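PDB 6SMK: Peptidase_M23 domain-containing protein from Enterococcus faecalis, which is a prophage-encoded zinc metallopeptidase of the M23 family, whose catalytic domain, present here, probably cleaves D,L peptide bonds in bacterial peptidoglycan. Local coordinates for residues G2-R14 with N120-G131. The protein carries 1 engineered substitution. Sequence-based numbering, arbitrary orientation.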
loop_
_atom_site.group_PDB
_atom_site.type_symbol
_atom_site.label_atom_id
_atom_site.label_comp_id
_atom_site.label_asym_id
_atom_site.label_seq_id
_atom_site.Cartn_x
_atom_site.Cartn_y
_atom_site.Cartn_z
ATOM N N GLY A 2 -3.822 -12.633 -9.597
ATOM C CA GLY A 2 -3.109 -11.645 -8.810
ATOM C C GLY A 2 -2.329 -12.281 -7.687
ATOM O O GLY A 2 -2.851 -12.457 -6.585
ATOM N N ALA A 3 -1.068 -12.625 -7.957
ATOM C CA ALA A 3 -0.309 -13.389 -6.977
ATOM C C ALA A 3 -0.013 -12.590 -5.724
ATOM O O ALA A 3 0.335 -13.188 -4.701
ATOM C CB ALA A 3 1.001 -13.896 -7.578
ATOM N N PHE A 4 -0.130 -11.260 -5.778
ATOM C CA PHE A 4 0.064 -10.438 -4.588
ATOM C C PHE A 4 -1.045 -9.406 -4.453
ATOM O O PHE A 4 -0.847 -8.344 -3.855
ATOM C CB PHE A 4 1.443 -9.777 -4.584
ATOM C CG PHE A 4 2.551 -10.745 -4.344
ATOM C CD1 PHE A 4 3.111 -11.447 -5.393
ATOM C CD2 PHE A 4 2.996 -11.000 -3.060
ATOM C CE1 PHE A 4 4.116 -12.365 -5.166
ATOM C CE2 PHE A 4 4.011 -11.914 -2.826
ATOM C CZ PHE A 4 4.568 -12.596 -3.878
ATOM N N ALA A 5 -2.218 -9.721 -4.991
ATOM C CA ALA A 5 -3.383 -8.888 -4.784
ATOM C C ALA A 5 -3.616 -8.678 -3.290
ATOM O O ALA A 5 -3.328 -9.563 -2.479
ATOM C CB ALA A 5 -4.609 -9.534 -5.417
ATOM N N PRO A 6 -4.119 -7.509 -2.899
ATOM C CA PRO A 6 -4.467 -7.276 -1.489
ATOM C C PRO A 6 -5.774 -7.946 -1.111
ATOM O O PRO A 6 -6.725 -7.985 -1.899
ATOM C CB PRO A 6 -4.609 -5.753 -1.413
ATOM C CG PRO A 6 -5.065 -5.371 -2.802
ATOM C CD PRO A 6 -4.387 -6.333 -3.747
ATOM N N HIS A 7 -5.828 -8.459 0.121
ATOM C CA HIS A 7 -7.026 -9.122 0.636
ATOM C C HIS A 7 -7.354 -8.594 2.035
ATOM O O HIS A 7 -7.473 -9.329 3.014
ATOM C CB HIS A 7 -6.846 -10.627 0.618
ATOM C CG HIS A 7 -6.656 -11.183 -0.755
ATOM N ND1 HIS A 7 -5.429 -11.599 -1.225
ATOM C CD2 HIS A 7 -7.534 -11.384 -1.763
ATOM C CE1 HIS A 7 -5.561 -12.040 -2.462
ATOM N NE2 HIS A 7 -6.829 -11.923 -2.811
ATOM N N PHE A 8 -7.501 -7.281 2.120
ATOM C CA PHE A 8 -7.916 -6.662 3.365
ATOM C C PHE A 8 -9.327 -7.089 3.689
ATOM O O PHE A 8 -10.174 -7.206 2.802
ATOM C CB PHE A 8 -7.866 -5.148 3.259
ATOM C CG PHE A 8 -6.482 -4.597 3.158
ATOM C CD1 PHE A 8 -5.648 -4.574 4.261
ATOM C CD2 PHE A 8 -6.017 -4.091 1.960
ATOM C CE1 PHE A 8 -4.382 -4.059 4.170
ATOM C CE2 PHE A 8 -4.755 -3.570 1.864
ATOM C CZ PHE A 8 -3.938 -3.548 2.968
ATOM N N GLY A 9 -9.585 -7.314 4.955
ATOM C CA GLY A 9 -10.903 -7.695 5.396
ATOM C C GLY A 9 -11.684 -6.491 5.840
ATOM O O GLY A 9 -11.484 -5.373 5.356
ATOM N N SER A 10 -12.570 -6.715 6.794
ATOM C CA SER A 10 -13.283 -5.610 7.393
ATOM C C SER A 10 -12.351 -4.845 8.331
ATOM O O SER A 10 -11.398 -5.411 8.867
ATOM C CB SER A 10 -14.498 -6.128 8.141
ATOM O OG SER A 10 -15.408 -6.701 7.230
ATOM N N PRO A 11 -12.565 -3.535 8.504
ATOM C CA PRO A 11 -13.566 -2.675 7.884
ATOM C C PRO A 11 -13.079 -2.038 6.604
ATOM O O PRO A 11 -13.696 -1.073 6.149
ATOM C CB PRO A 11 -13.778 -1.606 8.938
ATOM C CG PRO A 11 -12.404 -1.418 9.505
ATOM C CD PRO A 11 -11.724 -2.765 9.436
ATOM N N PHE A 12 -11.973 -2.533 6.053
ATOM C CA PHE A 12 -11.441 -1.957 4.821
ATOM C C PHE A 12 -12.416 -2.187 3.678
ATOM O O PHE A 12 -12.858 -3.312 3.442
ATOM C CB PHE A 12 -10.077 -2.567 4.474
ATOM C CG PHE A 12 -8.998 -2.254 5.469
ATOM C CD1 PHE A 12 -8.257 -1.106 5.367
ATOM C CD2 PHE A 12 -8.736 -3.108 6.508
ATOM C CE1 PHE A 12 -7.277 -0.826 6.285
ATOM C CE2 PHE A 12 -7.754 -2.829 7.424
ATOM C CZ PHE A 12 -7.027 -1.695 7.314
ATOM N N VAL A 13 -12.758 -1.120 2.966
ATOM C CA VAL A 13 -13.618 -1.241 1.796
ATOM C C VAL A 13 -12.937 -0.585 0.601
ATOM O O VAL A 13 -12.529 0.580 0.668
ATOM C CB VAL A 13 -15.028 -0.658 2.026
ATOM C CG1 VAL A 13 -14.959 0.722 2.615
ATOM C CG2 VAL A 13 -15.786 -0.641 0.726
ATOM N N ARG A 14 -12.812 -1.355 -0.480
ATOM C CA ARG A 14 -12.188 -0.924 -1.722
ATOM C C ARG A 14 -13.002 0.173 -2.385
ATOM O O ARG A 14 -14.226 0.053 -2.524
ATOM C CB ARG A 14 -12.077 -2.122 -2.656
ATOM C CG ARG A 14 -11.296 -1.942 -3.903
ATOM C CD ARG A 14 -10.682 -3.285 -4.235
ATOM N NE ARG A 14 -10.249 -3.405 -5.620
ATOM C CZ ARG A 14 -9.380 -4.316 -6.029
ATOM N NH1 ARG A 14 -8.862 -5.171 -5.159
ATOM N NH2 ARG A 14 -9.024 -4.364 -7.301
ATOM N N ASN A 120 11.379 1.814 -4.731
ATOM C CA ASN A 120 10.938 2.967 -5.506
ATOM C C ASN A 120 10.766 2.618 -6.979
ATOM O O ASN A 120 10.756 3.509 -7.829
ATOM C CB ASN A 120 11.910 4.137 -5.344
ATOM C CG ASN A 120 13.312 3.810 -5.854
ATOM O OD1 ASN A 120 13.555 2.727 -6.401
ATOM N ND2 ASN A 120 14.243 4.751 -5.680
ATOM N N GLY A 121 10.613 1.336 -7.289
ATOM C CA GLY A 121 10.545 0.874 -8.656
ATOM C C GLY A 121 9.211 1.126 -9.329
ATOM O O GLY A 121 8.372 1.914 -8.881
ATOM N N GLN A 122 9.031 0.460 -10.448
ATOM C CA GLN A 122 7.843 0.603 -11.244
ATOM C C GLN A 122 6.652 -0.061 -10.634
ATOM O O GLN A 122 6.739 -1.189 -10.194
ATOM C CB GLN A 122 8.094 -0.042 -12.589
ATOM C CG GLN A 122 6.887 -0.071 -13.486
ATOM C CD GLN A 122 6.702 1.233 -14.195
ATOM O OE1 GLN A 122 6.315 2.222 -13.599
ATOM N NE2 GLN A 122 6.999 1.246 -15.479
ATOM N N HIS A 123 5.519 0.619 -10.646
ATOM C CA HIS A 123 4.310 0.020 -10.106
ATOM C C HIS A 123 3.680 -0.903 -11.135
ATOM O O HIS A 123 3.804 -0.699 -12.343
ATOM C CB HIS A 123 3.315 1.094 -9.679
ATOM C CG HIS A 123 2.910 2.013 -10.785
ATOM N ND1 HIS A 123 2.187 1.591 -11.879
ATOM C CD2 HIS A 123 3.140 3.332 -10.973
ATOM C CE1 HIS A 123 1.977 2.614 -12.686
ATOM N NE2 HIS A 123 2.548 3.681 -12.161
ATOM N N VAL A 124 2.996 -1.928 -10.644
ATOM C CA VAL A 124 2.319 -2.900 -11.485
ATOM C C VAL A 124 0.887 -3.064 -10.979
ATOM O O VAL A 124 0.502 -2.509 -9.947
ATOM C CB VAL A 124 3.054 -4.252 -11.500
ATOM C CG1 VAL A 124 4.405 -4.094 -12.131
ATOM C CG2 VAL A 124 3.175 -4.805 -10.088
ATOM N N ASN A 125 0.102 -3.845 -11.714
ATOM C CA ASN A 125 -1.272 -4.147 -11.332
ATOM C C ASN A 125 -1.378 -5.275 -10.311
ATOM O O ASN A 125 -1.298 -6.459 -10.673
ATOM C CB ASN A 125 -2.087 -4.523 -12.559
ATOM C CG ASN A 125 -3.565 -4.405 -12.318
ATOM O OD1 ASN A 125 -4.027 -4.412 -11.171
ATOM N ND2 ASN A 125 -4.317 -4.275 -13.391
ATOM N N PRO A 126 -1.621 -4.953 -9.042
ATOM C CA PRO A 126 -1.661 -6.009 -8.022
ATOM C C PRO A 126 -2.737 -7.044 -8.296
ATOM O O PRO A 126 -2.584 -8.212 -7.913
ATOM C CB PRO A 126 -1.934 -5.228 -6.730
ATOM C CG PRO A 126 -1.774 -3.794 -7.077
ATOM C CD PRO A 126 -2.112 -3.676 -8.514
ATOM N N ASP A 127 -3.814 -6.646 -8.972
ATOM C CA ASP A 127 -4.864 -7.589 -9.323
ATOM C C ASP A 127 -4.398 -8.616 -10.344
ATOM O O ASP A 127 -4.878 -9.750 -10.335
ATOM C CB ASP A 127 -6.083 -6.848 -9.873
ATOM C CG ASP A 127 -6.879 -6.125 -8.795
ATOM O OD1 ASP A 127 -7.104 -6.694 -7.699
ATOM O OD2 ASP A 127 -7.288 -4.974 -9.058
ATOM N N THR A 128 -3.488 -8.254 -11.243
ATOM C CA THR A 128 -3.159 -9.157 -12.337
ATOM C C THR A 128 -1.744 -9.706 -12.292
ATOM O O THR A 128 -1.539 -10.849 -12.709
ATOM C CB THR A 128 -3.385 -8.463 -13.687
ATOM O OG1 THR A 128 -2.436 -7.407 -13.847
ATOM C CG2 THR A 128 -4.776 -7.872 -13.744
ATOM N N TYR A 129 -0.777 -8.939 -11.777
ATOM C CA TYR A 129 0.617 -9.369 -11.796
ATOM C C TYR A 129 0.785 -10.674 -11.030
ATOM O O TYR A 129 0.319 -10.806 -9.892
ATOM C CB TYR A 129 1.513 -8.283 -11.201
ATOM C CG TYR A 129 3.001 -8.567 -11.289
ATOM C CD1 TYR A 129 3.672 -9.191 -10.245
ATOM C CD2 TYR A 129 3.740 -8.197 -12.411
ATOM C CE1 TYR A 129 5.034 -9.447 -10.308
ATOM C CE2 TYR A 129 5.100 -8.450 -12.489
ATOM C CZ TYR A 129 5.746 -9.073 -11.431
ATOM O OH TYR A 129 7.105 -9.326 -11.497
ATOM N N GLY A 130 1.445 -11.639 -11.665
ATOM C CA GLY A 130 1.613 -12.964 -11.111
ATOM C C GLY A 130 0.547 -13.960 -11.505
ATOM O O GLY A 130 0.596 -15.108 -11.044
ATOM N N GLY A 131 -0.412 -13.564 -12.338
ATOM C CA GLY A 131 -1.484 -14.447 -12.754
ATOM C C GLY A 131 -2.834 -13.962 -12.269
ATOM O O GLY A 131 -3.481 -14.621 -11.455
#
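The two ends of the modelled chain meet in this contact: G2, the first modelled residue, and G131, the last, share a hydrogen bond from G2 N to G131 O at 2.7 Å, the G2 nitrogen standing well above the plane of that carbonyl. One residue further in, A3 N donates to Y129 O over 3.0 Å, this time only 21° out of the carbonyl plane. Both ends are turns, type I from G2 to A5 and type II from T128 to G131, and they touch mostly by backbone, with A3 CB resting against G130.

Deeper in, A5 CB lies 3.5 Å from the carbonyl oxygen P126 O, and the one apolar pair follows, the rings of P6 and P126 meeting obliquely, P6 CD to P126 CB at 4.0 Å. Y112 on strand 109-116 and Y34 on strand 28-35 touch P6 from the body of the sheet. This is structural packing, bringing the N-terminal arm against the tail that follows strand 122-124, beside the antiparallel sheet of the M23 catalytic domain; the P126 side chain is about 10 Å from the zinc ion.

The second grip comes from R14, at the start of strand 13-20. Its side chain leaves with CG opposite the backbone nitrogen (chi1 -172°), bends at chi2 and presents a guanidinium edge to D127, the two planes 19° apart. R14 NH2 carries most of the salt bridge: it donates to D127 OD1 at 3.0 Å, on the syn lone pair, and has a weak, more bent bond to OD2. Behind D127, its backbone N is held by N125 OD1 at 3.1 Å in an Asx turn. R14 NE also pairs with D17 and NH1 bonds Y34 OH, so the guanidinium is fixed in its rotation.

Backbone hydrogen bonds thus hold the chain ends together, while R14, shared between D127 and D17, would probably help keep both carboxylates ionised.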